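Local coordinates for protein Baccell_00875 (Bacteroides cellulosilyticus DSM 14838, PDB 5NO8) that probably acts as a polysaccharide lyase that removes L-rhamnose caps next to glucuronic acid from complex arabinogalactan proteins, at residues E456-M461 / Y475-S480; I492-R497 / N517-T522; V525-G530 / Q550-L555. All coordinates share one frame; numbering follows the deposited sequence.

Contact 1: E456-M461 / Y475-S480; sequences ELYFQM and YKTLKS
Helices 448-465 and 469-485 run almost antiparallel, at 164° over these short segments, with CA of Phe459 and CA of Tyr475 nearest each other, 8.4 Å apart. Their axes approach to 9.8 Å. Phe459 does most of the bridging. Its chi1 of -65° sets CG beside the backbone N and opposite the carbonyl carbon, and the ring reaches toward helix 469-485. CZ of Phe459 lies 3.4 Å from the backbone N of Tyr475. At the ring edge, in plane, CE2 of Phe459 meets CD1 of Leu478 at 3.8 Å. With an alanine in place of Phe459, CD1 of Leu478 would probably lose its aromatic neighbour and a gap would open beside the backbone of Tyr475. The two helices form an alpha-alpha hairpin, one of a series in a helical domain whose layout is consistent with an alpha/alpha toroid. Tyr458 makes a smaller contact, with Thr477. OG1 of Thr477 sits at the edge of the Tyr458 ring, 3.7 Å from CE2 of Tyr458. That hydroxyl is hydrogen-bonded to Asp473 O and Gln430 NE2, and Gln430 OE1 is hydrogen-bonded to the phenol OH of Tyr458. The Tyr475 ring lies off the interface; CG of Lys479 is against one face, and the OH of Tyr475 is bonded to Asp514.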
# COMPACT_ATOMS: atom_id res chain seq x y z
N GLU A 456 9.82 22.29 -5.68
CA GLU A 456 9.07 22.41 -4.44
C GLU A 456 9.97 22.96 -3.37
O GLU A 456 9.60 23.92 -2.71
CB GLU A 456 8.49 21.06 -3.99
CG GLU A 456 7.93 21.08 -2.57
CD GLU A 456 6.42 20.93 -2.44
OE1 GLU A 456 5.74 20.43 -3.36
OE2 GLU A 456 5.92 21.29 -1.34
N LEU A 457 11.16 22.40 -3.20
CA LEU A 457 12.08 22.88 -2.18
C LEU A 457 12.31 24.38 -2.33
O LEU A 457 12.20 25.15 -1.36
CB LEU A 457 13.41 22.13 -2.17
CG LEU A 457 14.46 22.68 -1.21
CD1 LEU A 457 14.08 22.45 0.25
CD2 LEU A 457 15.83 22.12 -1.47
N TYR A 458 12.61 24.82 -3.56
CA TYR A 458 12.92 26.24 -3.77
C TYR A 458 11.75 27.14 -3.47
O TYR A 458 11.93 28.15 -2.77
CB TYR A 458 13.48 26.48 -5.20
CG TYR A 458 14.81 25.85 -5.54
CD1 TYR A 458 15.75 25.54 -4.58
CD2 TYR A 458 15.15 25.59 -6.87
CE1 TYR A 458 16.97 24.97 -4.91
CE2 TYR A 458 16.36 25.04 -7.22
CZ TYR A 458 17.27 24.73 -6.26
OH TYR A 458 18.47 24.17 -6.60
N PHE A 459 10.55 26.81 -3.91
CA PHE A 459 9.39 27.63 -3.60
C PHE A 459 9.12 27.68 -2.09
O PHE A 459 8.78 28.74 -1.55
CB PHE A 459 8.15 27.17 -4.33
CG PHE A 459 8.21 27.31 -5.84
CD1 PHE A 459 8.51 28.52 -6.44
CD2 PHE A 459 7.89 26.22 -6.66
CE1 PHE A 459 8.52 28.64 -7.83
CE2 PHE A 459 7.92 26.32 -8.04
CZ PHE A 459 8.22 27.55 -8.63
N GLN A 460 9.32 26.56 -1.40
CA GLN A 460 9.19 26.54 0.07
C GLN A 460 10.25 27.43 0.73
O GLN A 460 9.96 28.14 1.71
CB GLN A 460 9.31 25.11 0.61
CG GLN A 460 8.23 24.15 0.12
CD GLN A 460 6.88 24.35 0.78
OE1 GLN A 460 6.67 25.31 1.53
NE2 GLN A 460 5.95 23.44 0.48
N MET A 461 11.48 27.37 0.23
CA MET A 461 12.58 28.21 0.73
C MET A 461 12.34 29.72 0.55
O MET A 461 12.86 30.51 1.35
CB MET A 461 13.92 27.82 0.13
CG MET A 461 14.50 26.50 0.62
SD MET A 461 14.85 26.47 2.37
CE MET A 461 16.23 27.63 2.57
N TYR A 475 10.90 28.33 -10.53
CA TYR A 475 10.32 28.55 -11.86
C TYR A 475 11.21 28.01 -12.99
O TYR A 475 10.70 27.33 -13.89
CB TYR A 475 10.02 30.04 -12.04
CG TYR A 475 9.72 30.45 -13.46
CD1 TYR A 475 8.47 30.21 -14.02
CD2 TYR A 475 10.69 31.10 -14.24
CE1 TYR A 475 8.18 30.60 -15.33
CE2 TYR A 475 10.41 31.49 -15.54
CZ TYR A 475 9.15 31.25 -16.07
OH TYR A 475 8.88 31.60 -17.37
N LYS A 476 12.51 28.30 -12.93
CA LYS A 476 13.50 27.89 -13.95
C LYS A 476 13.80 26.38 -13.95
O LYS A 476 14.10 25.78 -14.99
CB LYS A 476 14.83 28.64 -13.77
N THR A 477 13.74 25.78 -12.76
CA THR A 477 13.78 24.34 -12.64
C THR A 477 12.58 23.71 -13.35
O THR A 477 12.73 22.74 -14.09
CB THR A 477 13.86 23.91 -11.17
OG1 THR A 477 15.04 24.46 -10.59
CG2 THR A 477 13.88 22.37 -11.03
N LEU A 478 11.39 24.25 -13.12
CA LEU A 478 10.21 23.74 -13.78
C LEU A 478 10.28 23.93 -15.31
O LEU A 478 9.85 23.05 -16.06
CB LEU A 478 8.93 24.35 -13.22
CG LEU A 478 8.56 23.93 -11.79
CD1 LEU A 478 7.31 24.68 -11.37
CD2 LEU A 478 8.36 22.42 -11.70
N LYS A 479 10.84 25.05 -15.75
CA LYS A 479 11.00 25.30 -17.20
C LYS A 479 11.98 24.32 -17.85
O LYS A 479 11.73 23.83 -18.94
CB LYS A 479 11.45 26.74 -17.45
CG LYS A 479 10.42 27.79 -17.07
CD LYS A 479 9.07 27.69 -17.77
CE LYS A 479 9.19 27.71 -19.30
NZ LYS A 479 7.92 28.17 -19.93
N SER A 480 13.09 24.06 -17.17
CA SER A 480 14.09 23.09 -17.60
C SER A 480 13.45 21.72 -17.71
O SER A 480 13.75 20.97 -18.65
CB SER A 480 15.25 23.05 -16.61
OG SER A 480 16.24 22.11 -16.98

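Contact 2: I492-R497 / N517-T522; sequences IGIPVR and NDFIKT
A methyl of Val496 sits almost exactly over the middle of the Phe519 ring. CG2 of Val496 is 4.0 Å from the centroid of that ring and only 1° off its normal, a well-centred CH-pi contact. The other methyl of Val496, CG1, reaches the rim and lies 3.9 Å from CD2 of Phe519. The backbone is close too, with CA of Val496 3.7 Å from CE2 of Phe519. Ile494 meets another part of the same ring. CG2 of Ile494, opposite the backbone N across the CA-CB bond, comes to 3.8 Å from CE1 of Phe519. Between these two residues Pro495 makes an inverse gamma turn, closed by a bond of 2.9 Å from Val496 N to Ile494 O. Pro495 is also the N-cap of helix 496-505, so the turn feeds the chain straight into the helix and sets Ile494 and Val496 against one ring. Leu478 and Phe482 of helix 469-485 also touch Phe519, and Phe551 of helix 542-559 touches both Ile494 and Val496. No hydrogen bond joins the two segments. The side-chain contacts are apolar, which implies that shape fit and dispersion, rather than polar pairing, hold Phe519 against the start of helix 496-505.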
# COMPACT_ATOMS: atom_id res chain seq x y z
N ILE A 492 5.22 13.19 -9.65
CA ILE A 492 4.64 13.23 -8.32
C ILE A 492 4.85 14.62 -7.70
O ILE A 492 5.99 15.13 -7.65
CB ILE A 492 5.27 12.17 -7.41
CG1 ILE A 492 5.00 10.76 -7.96
CG2 ILE A 492 4.71 12.32 -5.99
CD1 ILE A 492 5.99 9.74 -7.47
N GLY A 493 3.77 15.20 -7.20
CA GLY A 493 3.84 16.44 -6.44
C GLY A 493 4.30 17.60 -7.31
O GLY A 493 5.17 18.38 -6.92
N ILE A 494 3.72 17.71 -8.50
CA ILE A 494 3.98 18.88 -9.34
C ILE A 494 3.46 20.06 -8.52
O ILE A 494 2.29 20.06 -8.14
CB ILE A 494 3.24 18.78 -10.69
CG1 ILE A 494 3.80 17.59 -11.50
CG2 ILE A 494 3.39 20.09 -11.46
CD1 ILE A 494 2.89 17.14 -12.62
N PRO A 495 4.33 21.03 -8.16
CA PRO A 495 3.91 22.07 -7.21
C PRO A 495 3.08 23.22 -7.83
O PRO A 495 3.54 24.37 -7.90
CB PRO A 495 5.25 22.56 -6.65
CG PRO A 495 6.20 22.37 -7.77
CD PRO A 495 5.77 21.13 -8.48
N VAL A 496 1.86 22.91 -8.26
CA VAL A 496 1.01 23.87 -8.97
C VAL A 496 0.60 25.07 -8.11
O VAL A 496 0.89 26.22 -8.43
CB VAL A 496 -0.24 23.18 -9.56
CG1 VAL A 496 -1.22 24.17 -10.18
CG2 VAL A 496 0.16 22.13 -10.58
N ARG A 497 -0.10 24.80 -7.01
CA ARG A 497 -0.54 25.86 -6.11
C ARG A 497 0.63 26.60 -5.48
O ARG A 497 0.60 27.83 -5.39
CB ARG A 497 -1.42 25.31 -4.99
CG ARG A 497 -2.69 24.68 -5.47
CD ARG A 497 -3.75 24.71 -4.38
NE ARG A 497 -4.40 26.02 -4.31
CZ ARG A 497 -5.36 26.34 -3.45
NH1 ARG A 497 -5.80 25.47 -2.54
NH2 ARG A 497 -5.89 27.55 -3.49
N ASN A 517 0.36 28.86 -18.04
CA ASN A 517 0.14 28.32 -19.38
C ASN A 517 0.79 26.94 -19.55
O ASN A 517 0.20 26.07 -20.20
CB ASN A 517 0.68 29.28 -20.47
CG ASN A 517 -0.12 30.57 -20.60
OD1 ASN A 517 0.40 31.55 -21.14
ND2 ASN A 517 -1.37 30.59 -20.12
N ASP A 518 1.98 26.75 -18.99
CA ASP A 518 2.63 25.43 -18.99
C ASP A 518 1.79 24.38 -18.26
O ASP A 518 1.61 23.26 -18.76
CB ASP A 518 4.03 25.48 -18.37
CG ASP A 518 5.08 26.13 -19.28
OD1 ASP A 518 4.84 26.29 -20.49
OD2 ASP A 518 6.16 26.46 -18.77
N PHE A 519 1.27 24.74 -17.09
CA PHE A 519 0.39 23.83 -16.36
C PHE A 519 -0.89 23.53 -17.13
O PHE A 519 -1.36 22.39 -17.13
CB PHE A 519 0.05 24.35 -14.95
CG PHE A 519 1.21 24.40 -13.99
CD1 PHE A 519 2.24 23.47 -14.03
CD2 PHE A 519 1.24 25.38 -13.01
CE1 PHE A 519 3.29 23.53 -13.12
CE2 PHE A 519 2.28 25.44 -12.10
CZ PHE A 519 3.30 24.51 -12.15
N ILE A 520 -1.48 24.54 -17.77
CA ILE A 520 -2.67 24.31 -18.62
C ILE A 520 -2.40 23.27 -19.73
O ILE A 520 -3.22 22.39 -19.98
CB ILE A 520 -3.24 25.65 -19.16
CG1 ILE A 520 -3.92 26.42 -18.03
CG2 ILE A 520 -4.23 25.44 -20.31
CD1 ILE A 520 -4.15 27.90 -18.31
N LYS A 521 -1.24 23.36 -20.37
CA LYS A 521 -0.81 22.38 -21.39
C LYS A 521 -0.77 20.97 -20.82
O LYS A 521 -1.31 20.04 -21.41
CB LYS A 521 0.57 22.73 -21.94
N THR A 522 -0.14 20.83 -19.65
CA THR A 522 -0.08 19.54 -18.97
C THR A 522 -1.48 19.03 -18.64
O THR A 522 -1.79 17.86 -18.86
CB THR A 522 0.82 19.59 -17.71
OG1 THR A 522 2.19 19.75 -18.11
CG2 THR A 522 0.70 18.30 -16.89

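Contact 3: V525-G530 / Q550-L555; sequences VFVKNG and QFLAQL
Phe526 meets Phe551 and Leu552 as helix 509-529 nears its end. Its ring edge is directed at the face of Phe551 in an offset edge-to-face pair, with the ring centroids 5.3 Å apart and the planes at 72°. The closest atoms are CE2 of Phe526 and CD2 of Phe551, at 3.8 Å. The Phe551 side chain extends opposite its own backbone N, with chi1 179°, and this carries its ring across to Phe526. CB of Phe551 also lies at the Phe526 edge, in the plane of that ring. At the root of the side chain, CB of Phe526 packs on CD2 of Leu552 at 4.2 Å. The Phe526 ring is further stacked with Tyr490. Val527 comes next and shares the same leucine methyl, CG2 of Val527 being 4.2 Å from CD2 of Leu552. Glu567 of helix 562-576 touches both Val527 and Leu552. Asn529 is hydrogen-bonded through ND2 to the OH of Tyr490, so that tyrosine serves both this residue and Phe526. Gly530 leaves the helix with positive phi, the N of Gly530 still bonded to the carbonyl O of Phe526 at 3.0 Å. The segment axes approach to 11.3 Å, with their N-to-C directions 124° apart, and the side chains of Phe526, Val527, Phe551 and Leu552 bridge that distance. Apolar packing here joins two successive helices of a domain built of helical hairpins, probably an alpha/alpha toroid.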
# COMPACT_ATOMS: atom_id res chain seq x y z
N VAL A 525 -3.11 17.61 -21.68
CA VAL A 525 -2.58 16.27 -21.99
C VAL A 525 -3.21 15.21 -21.08
O VAL A 525 -3.66 14.17 -21.57
CB VAL A 525 -1.04 16.21 -21.94
CG1 VAL A 525 -0.53 14.77 -22.06
CG2 VAL A 525 -0.44 17.05 -23.06
N PHE A 526 -3.30 15.48 -19.78
CA PHE A 526 -3.87 14.49 -18.86
C PHE A 526 -5.34 14.21 -19.14
O PHE A 526 -5.77 13.07 -19.09
CB PHE A 526 -3.70 14.92 -17.39
CG PHE A 526 -2.27 14.96 -16.89
CD1 PHE A 526 -1.18 14.50 -17.64
CD2 PHE A 526 -2.01 15.42 -15.59
CE1 PHE A 526 0.11 14.55 -17.14
CE2 PHE A 526 -0.72 15.47 -15.09
CZ PHE A 526 0.34 15.05 -15.86
N VAL A 527 -6.10 15.26 -19.44
CA VAL A 527 -7.50 15.11 -19.82
C VAL A 527 -7.67 14.28 -21.11
O VAL A 527 -8.57 13.44 -21.20
CB VAL A 527 -8.20 16.49 -19.96
CG1 VAL A 527 -9.57 16.36 -20.60
CG2 VAL A 527 -8.34 17.14 -18.59
N LYS A 528 -6.81 14.53 -22.09
CA LYS A 528 -6.87 13.80 -23.35
C LYS A 528 -6.46 12.34 -23.16
O LYS A 528 -7.03 11.47 -23.78
CB LYS A 528 -6.01 14.48 -24.41
CG LYS A 528 -6.15 13.94 -25.83
CD LYS A 528 -5.07 14.53 -26.73
CE LYS A 528 -3.70 13.89 -26.48
NZ LYS A 528 -2.61 14.91 -26.32
N ASN A 529 -5.47 12.07 -22.30
CA ASN A 529 -5.08 10.69 -22.01
C ASN A 529 -6.18 9.91 -21.29
O ASN A 529 -6.36 8.73 -21.56
CB ASN A 529 -3.80 10.64 -21.19
CG ASN A 529 -2.58 11.06 -21.96
OD1 ASN A 529 -2.61 11.18 -23.19
ND2 ASN A 529 -1.46 11.26 -21.25
N GLY A 530 -6.91 10.56 -20.39
CA GLY A 530 -7.88 9.87 -19.52
C GLY A 530 -7.22 8.69 -18.81
O GLY A 530 -6.12 8.82 -18.26
N GLN A 550 -3.89 14.70 -8.41
CA GLN A 550 -3.26 15.71 -7.54
C GLN A 550 -2.99 16.97 -8.36
O GLN A 550 -3.34 18.09 -7.96
CB GLN A 550 -1.94 15.14 -6.98
CG GLN A 550 -1.13 16.03 -6.04
CD GLN A 550 0.27 15.48 -5.76
OE1 GLN A 550 0.86 14.73 -6.56
NE2 GLN A 550 0.82 15.86 -4.61
N PHE A 551 -2.43 16.77 -9.54
CA PHE A 551 -2.17 17.88 -10.46
C PHE A 551 -3.44 18.57 -10.94
O PHE A 551 -3.57 19.81 -10.85
CB PHE A 551 -1.39 17.39 -11.66
CG PHE A 551 -1.11 18.47 -12.65
CD1 PHE A 551 0.00 19.24 -12.53
CD2 PHE A 551 -2.02 18.74 -13.67
CE1 PHE A 551 0.27 20.27 -13.42
CE2 PHE A 551 -1.78 19.75 -14.57
CZ PHE A 551 -0.64 20.51 -14.45
N LEU A 552 -4.38 17.78 -11.46
CA LEU A 552 -5.62 18.33 -11.98
C LEU A 552 -6.46 19.07 -10.95
O LEU A 552 -7.07 20.10 -11.27
CB LEU A 552 -6.46 17.26 -12.66
CG LEU A 552 -5.90 16.64 -13.96
CD1 LEU A 552 -6.69 15.38 -14.25
CD2 LEU A 552 -5.99 17.59 -15.15
N ALA A 553 -6.52 18.55 -9.73
CA ALA A 553 -7.30 19.20 -8.68
C ALA A 553 -6.71 20.57 -8.33
O ALA A 553 -7.45 21.55 -8.14
CB ALA A 553 -7.40 18.32 -7.45
N GLN A 554 -5.40 20.63 -8.22
CA GLN A 554 -4.69 21.90 -8.02
C GLN A 554 -4.92 22.85 -9.20
O GLN A 554 -5.13 24.05 -9.01
CB GLN A 554 -3.21 21.70 -7.83
CG GLN A 554 -2.80 21.04 -6.52
CD GLN A 554 -1.32 20.81 -6.48
OE1 GLN A 554 -0.84 19.70 -6.75
NE2 GLN A 554 -0.58 21.85 -6.19
N LEU A 555 -4.86 22.32 -10.42
CA LEU A 555 -5.09 23.16 -11.60
C LEU A 555 -6.52 23.71 -11.59
O LEU A 555 -6.72 24.88 -11.89
CB LEU A 555 -4.79 22.39 -12.89
CG LEU A 555 -4.79 23.23 -14.19
CD1 LEU A 555 -3.81 24.39 -14.06
CD2 LEU A 555 -4.39 22.37 -15.39

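Overall arrangement
All three contacts are largely buried and lie in the helical part of the chain. They follow one another in sequence. Every touching residue of contact 2 is buried, whereas contact 1 includes partly exposed Tyr475 and contact 3 partly exposed Val527. Contacts 2 and 3 share helix 509-529 and are joined by a probable hydrogen bond from Gly493 N to Gln550 OE1. Contact 1 uses other helices but meets contact 2 through the Lys479-Asp518 salt bridge and through Leu478 against Phe519. Contacts 1 and 3 do not touch. None has a hydrogen bond across its segments. A phenylalanine is central each time: a ring against a leucine methyl and a backbone N in contact 1, ring face in contact 2, paired rings in contact 3.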